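Local coordinates for DNA topoisomerase 2-associated protein PAT1 (PDB 5LMG) that activates mRNA decapping and represses translation in yeast, its C-terminal domain directly binding the decapping enzyme Dcp2 and the exonuclease Xrn1, at residues R257-N260 against D261-R265; A306-N309 against E310-L314; E180-G183 against L184-Q187; K127-N130 against E131-H134; Q293-I296 against I297-R301. The protein carries 2 engineered substitutions. All coordinates share one frame; numbering follows the deposited sequence.

Interaction 1. Residues R257-N260 against D261-R265; sequences REYN and DHIMR. With EDO (1,2-ethanediol), chain K; EDO (1,2-ethanediol), chain H.
Arg257 to Asn260 and Asp261 to Arg265 form the opening turns of helix 257-267, and four i to i+4 hydrogen bonds join them. Met264 N gives the shortest of these, 2.8 Å to Asn260 O and nearly along the C=O axis, whereas His262 N reaches Glu258 O at 3.3 Å from well outside the carbonyl plane. In this α-helical frame, residues four apart bring their side chains together.

Arg257 and Asp261 make an i to i+4 salt bridge on the surface, with Arg257 NH2 2.8 Å from Asp261 OD2. The carboxylate sits over one face of the guanidinium and the two planes stand 79° apart; no N-H points at the oxygen, so the attraction is of charges alone. Bends at chi2 and chi3 bring the arginine chain back to its partner.

Tyr259 and Ile263 pair by a CH-pi contact, Ile263 CD1 lying 4.1 Å from the ring centroid and 18° off the normal. With CG anti to the backbone N (chi1 -179°), CG lies beside the carbonyl carbon, which sends the ring toward Ile263. Tyr143 also touches the Tyr259 side chain, and His262 NE2 ties the helix to Pro149 O. At the ring's edge, Tyr259 OH shares a 2.7 Å hydrogen bond with O1 of a 1,2-ethanediol.

Interaction 2. Residues A306-N309 against E310-L314; sequences ATIN and EAETL. With EDO (1,2-ethanediol), chain M.
Ala306 O accepts the backbone N-H of Glu310, the first of four successive i to i+4 bonds in this segment of helix 290-322. The aliphatic CG of Glu310 also rests near that carbonyl, and C1 of a 1,2-ethanediol also touches this CG.

Thr307 continues the ladder by accepting from Ala311 N. Its hydroxyl is hydrogen-bonded back to Glu303 O in the preceding turn, and OG1 receives a further bond of 3.2 Å from O2 of the diol.

Ile308 lies alongside Glu312, both side chains pointing the same way, so that Ile308 CG2 comes 3.4 Å from Glu312 OE2. The methyl branch thus flanks a carboxylate oxygen whose polar partner is Tyr360 OH. Beyond CG the glutamate chain is extended (chi2 173°), which carries the carboxylate out along the isoleucine.

Asn309 is linked to Glu312 by one water, which donates to Asn309 OD1 at 2.8 Å and to Glu312 OE1 at 2.7 Å. The backbone oxygen of Asn309 is gripped twice by Thr313, from opposite faces of its plane: Thr313 N at 2.9 Å and Thr313 OG1 at 3.0 Å, the hydroxyl standing 36° out of that plane.

A threonine hydroxyl folded back onto the carbonyl four residues earlier is a familiar feature of α-helices, here in an antiparallel helical hairpin, where Ile308 and Ala311 pack on helix 329-355.

Interaction 3. Residues E180-G183 against L184-Q187; sequences EIMG and LLLQ
Glu180 to Gly183 and Leu184 to Gln187 are successive turns of helix 178-191, joined by four i to i+4 backbone bonds, of which Leu186 N to Met182 O, 3.0 Å long, is the straightest at 163°.

Leu185 receives side chains from two residues of the preceding turn. Met182 lies alongside it, pointing the same way, and touches it with its terminal methyl, Met182 CE to Leu185 CD1 being 4.0 Å. Bends at chi2 (-56°) and chi3 (117°) fold the thioether chain and bring this methyl closest to the leucine. Ile181 approaches the same branch more loosely, with Ile181 CG2 4.3 Å from Leu185 CD1. One leucine methyl is therefore shared between an i-3 and an i-4 neighbour. Gly183 brings only its backbone, but its carbonyl oxygen still accepts from Gln187 N, and Gln187 CG passes 3.3 Å from Gly183 O.

The helix is wedged among others in a mainly helical domain. Met182 and Leu185 both pack on Trp235 and Ile238 of helix 234-246, while Ile181 and Met182 reach Ala214 of helix 201-216. Leu184 turns instead to Leu125 and Gln126 of helix 118-130.

Interaction 4. Residues K127-N130 against E131-H134; sequences KIFN and ELSH
The Phe129 ring meets Leu132 obliquely, its CD1 standing 4.1 Å from Leu132 CD2, and Leu206 and Leu210 of helix 201-216 add further apolar neighbours to the phenylalanine. The two side chains run alongside each other in the same direction. The other leucine methyl serves a different partner: Leu132 CD1 lies 3.9 Å from Ile128 CG2, the side chains of these two residues running at an angle to each other. With its CG swung anti to the backbone N (chi1 -154°), Leu132 spreads one methyl toward each of the last hydrophobic residues of the helix.

This is the C-terminal end of helix 118-130. Its last i to i+4 bond here runs from Glu131 N to Lys127 O at 3.0 Å, and Glu131 then departs from helical angles (phi -115°, psi 26°). Leu132 N still comes within 2.9 Å of Ile128 O, but its angle is too poor for a hydrogen bond. Replacing Leu132 by an alanine would probably leave Ile128 CG2 and Phe129 without their shared neighbour and open a gap facing Leu188 and Leu197.

On the outer side, Lys127 and Glu131 run alongside each other through their aliphatic parts, Lys127 CE to Glu131 CG being 4.0 Å. Their opposite charges remain farther apart, Lys127 NZ lying 4.8 Å from Glu131 OE1, an oxygen that accepts a hydrogen bond from Asn94 N.

Interaction 5. Residues Q293-I296 against I297-R301; sequences QRII and IDEVR
Ile297 N bonds to Gln293 O at 3.0 Å and almost straight, 175°, and three more i to i+4 bonds carry helix 290-322 on to Val300. Val300 N closes the series less directly, reaching Ile296 O with an angle of 137°.

Within the second segment, three residues apart, Arg301 grips Asp298 end-on with two nitrogens, both on the same oxygen: Asp298 OD1 lies 2.8 Å from NH1 and 3.1 Å from NH2 of Arg301, close to the guanidinium plane. The bound Dcp2 peptide lies over this face of the helix. Arg294 makes a salt bridge to one of its acidic side chains, and Gln293, Ile297 and Asp298 pack on its apolar ones. An asparagine in place of Asp298 would probably leave the Arg301 guanidinium without its counter-charge and freer to turn away beside the peptide.

On the far flank the helix meets the protein core, where Ile296 packs among Phe243, Leu281 and Phe352. Ile295 and Glu299 lie side by side, pointing the same way; the carboxylate accepts from the backbone N-H groups of Ser248 and Ile250. With the carboxylate so engaged, Glu299 OE2 lies 3.3 Å from Ile295 CG2.

In the fold
Four of the contacts are turns within a helix; interaction 4 runs off the end of one. Interactions 3 and 4 alone touch: Gln187 CB meets Phe129 CB at 4.2 Å, so helix 178-191 lies directly on the end of helix 118-130. Interactions 2 and 5 share helix 290-322, their centres about 19 Å apart; both turns pack on helix 329-355, and the earlier one, interaction 5, also faces the Dcp2 peptide. Interaction 1 stands near interaction 2, with about 8 Å between nearest atoms. Interactions 2 and 3 lie on opposite sides of the chain's centre, about 38 Å between centres. Interaction 5 contributes to the peptide site, and its centre lies about 26 Å from that of interaction 3.

Interaction 1. Residues R257-N260 against D261-R265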
loop_
_atom_site.group_PDB
_atom_site.type_symbol
_atom_site.label_atom_id
_atom_site.label_comp_id
_atom_site.label_asym_id
_atom_site.label_seq_id
_atom_site.Cartn_x
_atom_site.Cartn_y
_atom_site.Cartn_z
ATOM N N ARG A 257 -11.956 14.495 -2.783
ATOM C CA ARG A 257 -12.024 14.773 -4.205
ATOM C C ARG A 257 -11.042 15.846 -4.671
ATOM O O ARG A 257 -10.516 15.749 -5.780
ATOM C CB ARG A 257 -13.447 15.174 -4.540
ATOM C CG ARG A 257 -14.027 14.467 -5.749
ATOM C CD ARG A 257 -13.744 15.217 -7.031
ATOM N NE ARG A 257 -13.839 16.665 -6.852
ATOM C CZ ARG A 257 -13.876 17.539 -7.847
ATOM N NH1 ARG A 257 -13.944 18.839 -7.593
ATOM N NH2 ARG A 257 -13.809 17.125 -9.108
ATOM N N GLU A 258 -10.797 16.867 -3.831
ATOM C CA GLU A 258 -9.857 17.955 -4.137
ATOM C C GLU A 258 -8.437 17.389 -4.268
ATOM O O GLU A 258 -7.669 17.831 -5.129
ATOM C CB GLU A 258 -9.926 19.132 -3.129
ATOM C CG GLU A 258 -10.693 18.893 -1.833
ATOM C CD GLU A 258 -12.200 18.731 -1.951
ATOM O OE1 GLU A 258 -12.886 19.696 -2.363
ATOM O OE2 GLU A 258 -12.689 17.618 -1.656
ATOM N N TYR A 259 -8.118 16.351 -3.449
ATOM C CA TYR A 259 -6.843 15.653 -3.506
ATOM C C TYR A 259 -6.754 14.857 -4.806
ATOM O O TYR A 259 -5.758 15.003 -5.520
ATOM C CB TYR A 259 -6.678 14.745 -2.296
ATOM C CG TYR A 259 -5.378 13.980 -2.249
ATOM C CD1 TYR A 259 -4.215 14.574 -1.767
ATOM C CD2 TYR A 259 -5.327 12.633 -2.599
ATOM C CE1 TYR A 259 -3.029 13.855 -1.650
ATOM C CE2 TYR A 259 -4.155 11.893 -2.456
ATOM C CZ TYR A 259 -3.014 12.504 -1.961
ATOM O OH TYR A 259 -1.861 11.782 -1.816
ATOM N N ASN A 260 -7.795 14.055 -5.129
ATOM C CA ASN A 260 -7.843 13.259 -6.365
ATOM C C ASN A 260 -7.621 14.126 -7.605
ATOM O O ASN A 260 -6.766 13.799 -8.434
ATOM C CB ASN A 260 -9.160 12.489 -6.479
ATOM C CG ASN A 260 -9.349 11.390 -5.465
ATOM O OD1 ASN A 260 -8.407 10.923 -4.813
ATOM N ND2 ASN A 260 -10.584 10.936 -5.328
ATOM N N ASP A 261 -8.354 15.259 -7.696
ATOM C CA ASP A 261 -8.251 16.232 -8.788
ATOM C C ASP A 261 -6.828 16.690 -9.028
ATOM O O ASP A 261 -6.381 16.724 -10.179
ATOM C CB ASP A 261 -9.109 17.461 -8.475
ATOM C CG ASP A 261 -10.585 17.312 -8.790
ATOM O OD1 ASP A 261 -11.053 16.154 -8.962
ATOM O OD2 ASP A 261 -11.278 18.349 -8.871
ATOM N N HIS A 262 -6.148 17.084 -7.935
ATOM C CA HIS A 262 -4.775 17.564 -7.913
ATOM C C HIS A 262 -3.816 16.528 -8.512
ATOM O O HIS A 262 -3.028 16.887 -9.398
ATOM C CB HIS A 262 -4.384 17.984 -6.483
ATOM C CG HIS A 262 -2.981 18.487 -6.369
ATOM N ND1 HIS A 262 -2.652 19.783 -6.712
ATOM C CD2 HIS A 262 -1.862 17.839 -5.976
ATOM C CE1 HIS A 262 -1.349 19.887 -6.511
ATOM N NE2 HIS A 262 -0.832 18.744 -6.061
ATOM N N ILE A 263 -3.925 15.247 -8.075
ATOM C CA ILE A 263 -3.114 14.115 -8.558
ATOM C C ILE A 263 -3.414 13.825 -10.034
ATOM O O ILE A 263 -2.479 13.634 -10.812
ATOM C CB ILE A 263 -3.280 12.809 -7.706
ATOM C CG1 ILE A 263 -3.212 13.045 -6.166
ATOM C CG2 ILE A 263 -2.292 11.717 -8.140
ATOM C CD1 ILE A 263 -1.993 13.642 -5.592
ATOM N N MET A 264 -4.713 13.754 -10.395
ATOM C CA MET A 264 -5.187 13.488 -11.757
ATOM C C MET A 264 -4.629 14.502 -12.761
ATOM O O MET A 264 -4.174 14.107 -13.831
ATOM C CB MET A 264 -6.720 13.452 -11.810
ATOM C CG MET A 264 -7.322 12.170 -11.237
ATOM S SD MET A 264 -9.119 12.067 -11.510
ATOM C CE MET A 264 -9.685 13.174 -10.332
ATOM N N ARG A 265 -4.615 15.788 -12.379
ATOM C CA ARG A 265 -4.085 16.917 -13.152
ATOM C C ARG A 265 -2.567 16.736 -13.392
ATOM O O ARG A 265 -2.108 16.861 -14.529
ATOM C CB ARG A 265 -4.371 18.219 -12.381
ATOM C CG ARG A 265 -4.240 19.516 -13.170
ATOM C CD ARG A 265 -5.259 20.560 -12.713
ATOM N NE ARG A 265 -5.132 20.951 -11.302
ATOM C CZ ARG A 265 -6.034 20.689 -10.357
ATOM N NH1 ARG A 265 -7.141 20.015 -10.652
ATOM N NH2 ARG A 265 -5.832 21.092 -9.109
HETATM C C1 EDO K . -1.467 9.339 -3.949
HETATM O O1 EDO K . -0.426 9.897 -3.166
HETATM C C2 EDO K . -0.907 8.878 -5.308
HETATM O O2 EDO K . -1.980 8.357 -6.077
HETATM C C1 EDO H . -14.073 8.900 -3.892
HETATM O O1 EDO H . -14.107 7.493 -4.081
HETATM C C2 EDO H . -13.189 9.228 -2.667
HETATM O O2 EDO H . -11.806 8.961 -2.924
#

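Interaction 2. Residues A306-N309 against E310-L314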
loop_
_atom_site.group_PDB
_atom_site.type_symbol
_atom_site.label_atom_id
_atom_site.label_comp_id
_atom_site.label_asym_id
_atom_site.label_seq_id
_atom_site.Cartn_x
_atom_site.Cartn_y
_atom_site.Cartn_z
ATOM N N ALA A 306 -21.067 5.036 -4.939
ATOM C CA ALA A 306 -20.370 6.033 -5.761
ATOM C C ALA A 306 -19.651 5.352 -6.944
ATOM O O ALA A 306 -19.744 5.853 -8.063
ATOM C CB ALA A 306 -19.372 6.816 -4.919
ATOM N N THR A 307 -18.993 4.183 -6.702
ATOM C CA THR A 307 -18.293 3.395 -7.725
ATOM C C THR A 307 -19.274 2.840 -8.763
ATOM O O THR A 307 -18.959 2.866 -9.953
ATOM C CB THR A 307 -17.401 2.298 -7.090
ATOM O OG1 THR A 307 -16.448 2.919 -6.231
ATOM C CG2 THR A 307 -16.642 1.481 -8.128
ATOM N N ILE A 308 -20.429 2.303 -8.300
ATOM C CA ILE A 308 -21.506 1.775 -9.150
ATOM C C ILE A 308 -22.044 2.900 -10.056
ATOM O O ILE A 308 -22.240 2.673 -11.257
ATOM C CB ILE A 308 -22.615 1.089 -8.300
ATOM C CG1 ILE A 308 -22.110 -0.265 -7.713
ATOM C CG2 ILE A 308 -23.931 0.896 -9.101
ATOM C CD1 ILE A 308 -22.990 -0.817 -6.587
ATOM N N ASN A 309 -22.234 4.115 -9.496
ATOM C CA ASN A 309 -22.730 5.268 -10.262
ATOM C C ASN A 309 -21.749 5.655 -11.366
ATOM O O ASN A 309 -22.180 5.917 -12.489
ATOM C CB ASN A 309 -23.039 6.461 -9.360
ATOM C CG ASN A 309 -24.227 6.280 -8.432
ATOM O OD1 ASN A 309 -25.211 5.577 -8.721
ATOM N ND2 ASN A 309 -24.184 6.964 -7.306
ATOM N N GLU A 310 -20.429 5.645 -11.052
ATOM C CA GLU A 310 -19.371 5.955 -12.017
ATOM C C GLU A 310 -19.348 4.923 -13.155
ATOM O O GLU A 310 -19.266 5.308 -14.323
ATOM C CB GLU A 310 -17.999 6.067 -11.339
ATOM C CG GLU A 310 -17.859 7.242 -10.383
ATOM C CD GLU A 310 -17.848 8.637 -10.981
ATOM O OE1 GLU A 310 -16.900 8.955 -11.736
ATOM O OE2 GLU A 310 -18.756 9.430 -10.642
ATOM N N ALA A 311 -19.496 3.626 -12.807
ATOM C CA ALA A 311 -19.529 2.517 -13.761
ATOM C C ALA A 311 -20.760 2.627 -14.667
ATOM O O ALA A 311 -20.614 2.457 -15.876
ATOM C CB ALA A 311 -19.522 1.183 -13.029
ATOM N N GLU A 312 -21.945 2.962 -14.087
ATOM C CA GLU A 312 -23.207 3.146 -14.811
ATOM C C GLU A 312 -23.162 4.371 -15.742
ATOM O O GLU A 312 -23.708 4.296 -16.843
ATOM C CB GLU A 312 -24.438 3.157 -13.869
ATOM C CG GLU A 312 -24.790 1.766 -13.348
ATOM C CD GLU A 312 -25.872 1.611 -12.287
ATOM O OE1 GLU A 312 -26.580 2.599 -11.981
ATOM O OE2 GLU A 312 -26.021 0.478 -11.770
ATOM N N THR A 313 -22.478 5.469 -15.333
ATOM C CA THR A 313 -22.282 6.662 -16.189
ATOM C C THR A 313 -21.430 6.268 -17.416
ATOM O O THR A 313 -21.769 6.649 -18.539
ATOM C CB THR A 313 -21.687 7.840 -15.380
ATOM O OG1 THR A 313 -22.645 8.238 -14.401
ATOM C CG2 THR A 313 -21.338 9.063 -16.251
ATOM N N LEU A 314 -20.355 5.464 -17.199
ATOM C CA LEU A 314 -19.500 4.974 -18.284
ATOM C C LEU A 314 -20.256 4.044 -19.241
ATOM O O LEU A 314 -20.052 4.132 -20.452
ATOM C CB LEU A 314 -18.229 4.304 -17.751
ATOM C CG LEU A 314 -17.162 5.249 -17.186
ATOM C CD1 LEU A 314 -16.161 4.480 -16.363
ATOM C CD2 LEU A 314 -16.438 5.995 -18.299
HETATM C C1 EDO M . -16.090 6.211 -7.474
HETATM O O1 EDO M . -15.429 6.861 -6.405
HETATM C C2 EDO M . -15.090 5.691 -8.551
HETATM O O2 EDO M . -14.491 4.465 -8.157
HETATM O O HOH W 1 -26.217 5.216 -11.288
#

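Interaction 3. Residues E180-G183 against L184-Q187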
loop_
_atom_site.group_PDB
_atom_site.type_symbol
_atom_site.label_atom_id
_atom_site.label_comp_id
_atom_site.label_asym_id
_atom_site.label_seq_id
_atom_site.Cartn_x
_atom_site.Cartn_y
_atom_site.Cartn_z
ATOM N N GLU A 180 7.251 -14.219 13.215
ATOM C CA GLU A 180 7.879 -13.049 12.606
ATOM C C GLU A 180 6.872 -12.074 11.970
ATOM O O GLU A 180 6.968 -10.876 12.242
ATOM C CB GLU A 180 8.981 -13.471 11.621
ATOM C CG GLU A 180 10.233 -13.997 12.319
ATOM C CD GLU A 180 11.198 -14.817 11.481
ATOM O OE1 GLU A 180 10.845 -15.175 10.333
ATOM O OE2 GLU A 180 12.296 -15.138 11.992
ATOM N N ILE A 181 5.896 -12.583 11.170
ATOM C CA ILE A 181 4.829 -11.776 10.542
ATOM C C ILE A 181 3.951 -11.137 11.631
ATOM O O ILE A 181 3.676 -9.935 11.554
ATOM C CB ILE A 181 3.988 -12.581 9.507
ATOM C CG1 ILE A 181 4.869 -13.060 8.340
ATOM C CG2 ILE A 181 2.796 -11.749 8.973
ATOM C CD1 ILE A 181 4.491 -14.427 7.817
ATOM N N MET A 182 3.568 -11.930 12.668
ATOM C CA MET A 182 2.775 -11.445 13.806
ATOM C C MET A 182 3.538 -10.320 14.505
ATOM O O MET A 182 2.951 -9.271 14.778
ATOM C CB MET A 182 2.396 -12.577 14.781
ATOM C CG MET A 182 1.412 -13.606 14.203
ATOM S SD MET A 182 -0.142 -12.913 13.572
ATOM C CE MET A 182 -0.013 -13.346 11.872
ATOM N N GLY A 183 4.854 -10.510 14.662
ATOM C CA GLY A 183 5.763 -9.517 15.228
ATOM C C GLY A 183 5.715 -8.185 14.489
ATOM O O GLY A 183 5.614 -7.133 15.126
ATOM N N LEU A 184 5.728 -8.218 13.138
ATOM C CA LEU A 184 5.691 -7.005 12.301
ATOM C C LEU A 184 4.357 -6.271 12.394
ATOM O O LEU A 184 4.339 -5.042 12.428
ATOM C CB LEU A 184 6.063 -7.301 10.828
ATOM C CG LEU A 184 7.477 -7.850 10.548
ATOM C CD1 LEU A 184 7.630 -8.200 9.084
ATOM C CD2 LEU A 184 8.563 -6.851 10.944
ATOM N N LEU A 185 3.248 -7.019 12.473
ATOM C CA LEU A 185 1.899 -6.462 12.614
ATOM C C LEU A 185 1.759 -5.713 13.940
ATOM O O LEU A 185 1.224 -4.598 13.966
ATOM C CB LEU A 185 0.854 -7.583 12.535
ATOM C CG LEU A 185 0.409 -7.977 11.132
ATOM C CD1 LEU A 185 -0.086 -9.417 11.113
ATOM C CD2 LEU A 185 -0.649 -7.027 10.601
ATOM N N LEU A 186 2.267 -6.322 15.029
ATOM C CA LEU A 186 2.264 -5.742 16.370
ATOM C C LEU A 186 3.133 -4.497 16.405
ATOM O O LEU A 186 2.725 -3.515 17.017
ATOM C CB LEU A 186 2.720 -6.759 17.432
ATOM C CG LEU A 186 1.687 -7.811 17.851
ATOM C CD1 LEU A 186 2.328 -8.876 18.742
ATOM C CD2 LEU A 186 0.491 -7.171 18.547
ATOM N N GLN A 187 4.293 -4.507 15.698
ATOM C CA GLN A 187 5.186 -3.342 15.586
ATOM C C GLN A 187 4.425 -2.157 14.965
ATOM O O GLN A 187 4.521 -1.039 15.462
ATOM C CB GLN A 187 6.435 -3.660 14.729
ATOM C CG GLN A 187 7.515 -4.488 15.429
ATOM C CD GLN A 187 8.294 -3.745 16.492
ATOM O OE1 GLN A 187 8.628 -2.562 16.360
ATOM N NE2 GLN A 187 8.651 -4.452 17.555
#

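Interaction 4. Residues K127-N130 against E131-H134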
loop_
_atom_site.group_PDB
_atom_site.type_symbol
_atom_site.label_atom_id
_atom_site.label_comp_id
_atom_site.label_asym_id
_atom_site.label_seq_id
_atom_site.Cartn_x
_atom_site.Cartn_y
_atom_site.Cartn_z
ATOM N N LYS A 127 12.506 -2.119 11.870
ATOM C CA LYS A 127 12.818 -0.692 11.974
ATOM C C LYS A 127 11.790 0.153 11.198
ATOM O O LYS A 127 11.230 1.089 11.772
ATOM C CB LYS A 127 14.249 -0.403 11.460
ATOM C CG LYS A 127 14.778 0.995 11.794
ATOM C CD LYS A 127 15.453 1.036 13.156
ATOM C CE LYS A 127 14.621 1.722 14.205
ATOM N NZ LYS A 127 15.182 1.495 15.556
ATOM N N ILE A 128 11.540 -0.200 9.915
ATOM C CA ILE A 128 10.588 0.474 9.020
ATOM C C ILE A 128 9.189 0.534 9.661
ATOM O O ILE A 128 8.632 1.624 9.768
ATOM C CB ILE A 128 10.574 -0.154 7.586
ATOM C CG1 ILE A 128 11.922 0.078 6.845
ATOM C CG2 ILE A 128 9.372 0.362 6.752
ATOM C CD1 ILE A 128 12.094 -0.711 5.513
ATOM N N PHE A 129 8.657 -0.619 10.127
ATOM C CA PHE A 129 7.331 -0.679 10.751
ATOM C C PHE A 129 7.260 0.043 12.112
ATOM O O PHE A 129 6.241 0.666 12.405
ATOM C CB PHE A 129 6.811 -2.124 10.835
ATOM C CG PHE A 129 6.351 -2.659 9.500
ATOM C CD1 PHE A 129 5.168 -2.209 8.921
ATOM C CD2 PHE A 129 7.103 -3.602 8.813
ATOM C CE1 PHE A 129 4.760 -2.680 7.672
ATOM C CE2 PHE A 129 6.694 -4.074 7.565
ATOM C CZ PHE A 129 5.525 -3.611 7.005
ATOM N N ASN A 130 8.350 0.015 12.899
ATOM C CA ASN A 130 8.444 0.672 14.212
ATOM C C ASN A 130 8.418 2.203 14.097
ATOM O O ASN A 130 7.844 2.871 14.955
ATOM C CB ASN A 130 9.726 0.226 14.944
ATOM C CG ASN A 130 9.833 0.696 16.371
ATOM O OD1 ASN A 130 9.097 0.250 17.254
ATOM N ND2 ASN A 130 10.772 1.596 16.633
ATOM N N GLU A 131 9.051 2.751 13.040
ATOM C CA GLU A 131 9.161 4.194 12.816
ATOM C C GLU A 131 8.410 4.640 11.544
ATOM O O GLU A 131 8.759 5.669 10.963
ATOM C CB GLU A 131 10.653 4.588 12.726
ATOM C CG GLU A 131 11.473 4.251 13.959
ATOM C CD GLU A 131 11.977 5.460 14.720
ATOM O OE1 GLU A 131 13.177 5.790 14.586
ATOM O OE2 GLU A 131 11.170 6.077 15.454
ATOM N N LEU A 132 7.369 3.884 11.132
ATOM C CA LEU A 132 6.606 4.149 9.909
ATOM C C LEU A 132 6.000 5.564 9.834
ATOM O O LEU A 132 5.987 6.146 8.753
ATOM C CB LEU A 132 5.538 3.064 9.671
ATOM C CG LEU A 132 5.096 2.840 8.217
ATOM C CD1 LEU A 132 6.301 2.659 7.269
ATOM C CD2 LEU A 132 4.166 1.649 8.102
ATOM N N SER A 133 5.560 6.130 10.974
ATOM C CA SER A 133 4.991 7.480 11.011
ATOM C C SER A 133 6.058 8.575 10.844
ATOM O O SER A 133 5.715 9.695 10.465
ATOM C CB SER A 133 4.165 7.686 12.276
ATOM O OG SER A 133 3.045 6.817 12.270
ATOM N N HIS A 134 7.342 8.237 11.092
ATOM C CA HIS A 134 8.497 9.132 10.953
ATOM C C HIS A 134 9.122 9.034 9.548
ATOM O O HIS A 134 10.078 9.756 9.242
ATOM C CB HIS A 134 9.562 8.814 12.028
ATOM C CG HIS A 134 9.117 9.017 13.449
ATOM N ND1 HIS A 134 7.816 9.386 13.766
ATOM C CD2 HIS A 134 9.824 8.883 14.597
ATOM C CE1 HIS A 134 7.775 9.458 15.088
ATOM N NE2 HIS A 134 8.961 9.172 15.631
#

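Interaction 5. Residues Q293-I296 against I297-R301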
loop_
_atom_site.group_PDB
_atom_site.type_symbol
_atom_site.label_atom_id
_atom_site.label_comp_id
_atom_site.label_asym_id
_atom_site.label_seq_id
_atom_site.Cartn_x
_atom_site.Cartn_y
_atom_site.Cartn_z
ATOM N N GLN A 293 -17.120 -8.052 8.788
ATOM C CA GLN A 293 -17.584 -7.802 7.430
ATOM C C GLN A 293 -18.783 -6.846 7.376
ATOM O O GLN A 293 -18.834 -5.983 6.494
ATOM C CB GLN A 293 -17.860 -9.118 6.694
ATOM C CG GLN A 293 -16.589 -9.927 6.384
ATOM C CD GLN A 293 -16.882 -11.284 5.778
ATOM O OE1 GLN A 293 -18.028 -11.732 5.707
ATOM N NE2 GLN A 293 -15.845 -11.981 5.322
ATOM N N ARG A 294 -19.719 -6.994 8.340
ATOM C CA ARG A 294 -20.918 -6.171 8.510
ATOM C C ARG A 294 -20.518 -4.715 8.713
ATOM O O ARG A 294 -21.087 -3.839 8.065
ATOM C CB ARG A 294 -21.745 -6.650 9.706
ATOM C CG ARG A 294 -22.545 -7.935 9.451
ATOM C CD ARG A 294 -23.237 -8.383 10.725
ATOM N NE ARG A 294 -24.531 -7.727 10.913
ATOM C CZ ARG A 294 -24.748 -6.674 11.695
ATOM N NH1 ARG A 294 -23.752 -6.130 12.381
ATOM N NH2 ARG A 294 -25.969 -6.168 11.812
ATOM N N ILE A 295 -19.526 -4.474 9.604
ATOM C CA ILE A 295 -18.991 -3.150 9.911
ATOM C C ILE A 295 -18.295 -2.567 8.667
ATOM O O ILE A 295 -18.560 -1.414 8.338
ATOM C CB ILE A 295 -18.057 -3.172 11.160
ATOM C CG1 ILE A 295 -18.842 -3.486 12.459
ATOM C CG2 ILE A 295 -17.254 -1.842 11.286
ATOM C CD1 ILE A 295 -18.036 -4.085 13.554
ATOM N N ILE A 296 -17.405 -3.357 7.992
ATOM C CA ILE A 296 -16.674 -2.906 6.784
ATOM C C ILE A 296 -17.650 -2.409 5.692
ATOM O O ILE A 296 -17.491 -1.270 5.237
ATOM C CB ILE A 296 -15.639 -3.934 6.232
ATOM C CG1 ILE A 296 -14.560 -4.281 7.300
ATOM C CG2 ILE A 296 -14.980 -3.407 4.910
ATOM C CD1 ILE A 296 -13.859 -5.689 7.111
ATOM N N ILE A 297 -18.653 -3.256 5.300
ATOM C CA ILE A 297 -19.706 -2.973 4.308
ATOM C C ILE A 297 -20.457 -1.701 4.696
ATOM O O ILE A 297 -20.683 -0.843 3.842
ATOM C CB ILE A 297 -20.693 -4.188 4.129
ATOM C CG1 ILE A 297 -20.150 -5.235 3.142
ATOM C CG2 ILE A 297 -22.109 -3.737 3.679
ATOM C CD1 ILE A 297 -20.399 -4.917 1.602
ATOM N N ASP A 298 -20.850 -1.585 5.990
ATOM C CA ASP A 298 -21.579 -0.417 6.468
ATOM C C ASP A 298 -20.746 0.871 6.291
ATOM O O ASP A 298 -21.264 1.877 5.810
ATOM C CB ASP A 298 -21.998 -0.606 7.947
ATOM C CG ASP A 298 -22.777 0.569 8.461
ATOM O OD1 ASP A 298 -23.848 0.861 7.892
ATOM O OD2 ASP A 298 -22.257 1.279 9.341
ATOM N N GLU A 299 -19.461 0.821 6.677
ATOM C CA GLU A 299 -18.571 1.978 6.650
ATOM C C GLU A 299 -18.228 2.462 5.238
ATOM O O GLU A 299 -18.009 3.658 5.055
ATOM C CB GLU A 299 -17.304 1.739 7.494
ATOM C CG GLU A 299 -17.586 1.826 8.994
ATOM C CD GLU A 299 -16.391 1.988 9.919
ATOM O OE1 GLU A 299 -15.497 2.817 9.623
ATOM O OE2 GLU A 299 -16.388 1.332 10.984
ATOM N N VAL A 300 -18.235 1.555 4.240
ATOM C CA VAL A 300 -17.877 1.896 2.862
ATOM C C VAL A 300 -19.066 1.833 1.899
ATOM O O VAL A 300 -18.858 1.986 0.701
ATOM C CB VAL A 300 -16.659 1.073 2.333
ATOM C CG1 VAL A 300 -15.448 1.214 3.248
ATOM C CG2 VAL A 300 -17.009 -0.392 2.082
ATOM N N ARG A 301 -20.300 1.608 2.414
ATOM C CA ARG A 301 -21.528 1.529 1.607
ATOM C C ARG A 301 -21.660 2.682 0.612
ATOM O O ARG A 301 -21.968 2.433 -0.554
ATOM C CB ARG A 301 -22.780 1.421 2.499
ATOM C CG ARG A 301 -24.110 1.451 1.722
ATOM C CD ARG A 301 -25.357 1.230 2.583
ATOM N NE ARG A 301 -25.403 2.172 3.698
ATOM C CZ ARG A 301 -25.121 1.854 4.956
ATOM N NH1 ARG A 301 -24.854 0.595 5.288
ATOM N NH2 ARG A 301 -25.125 2.787 5.896
#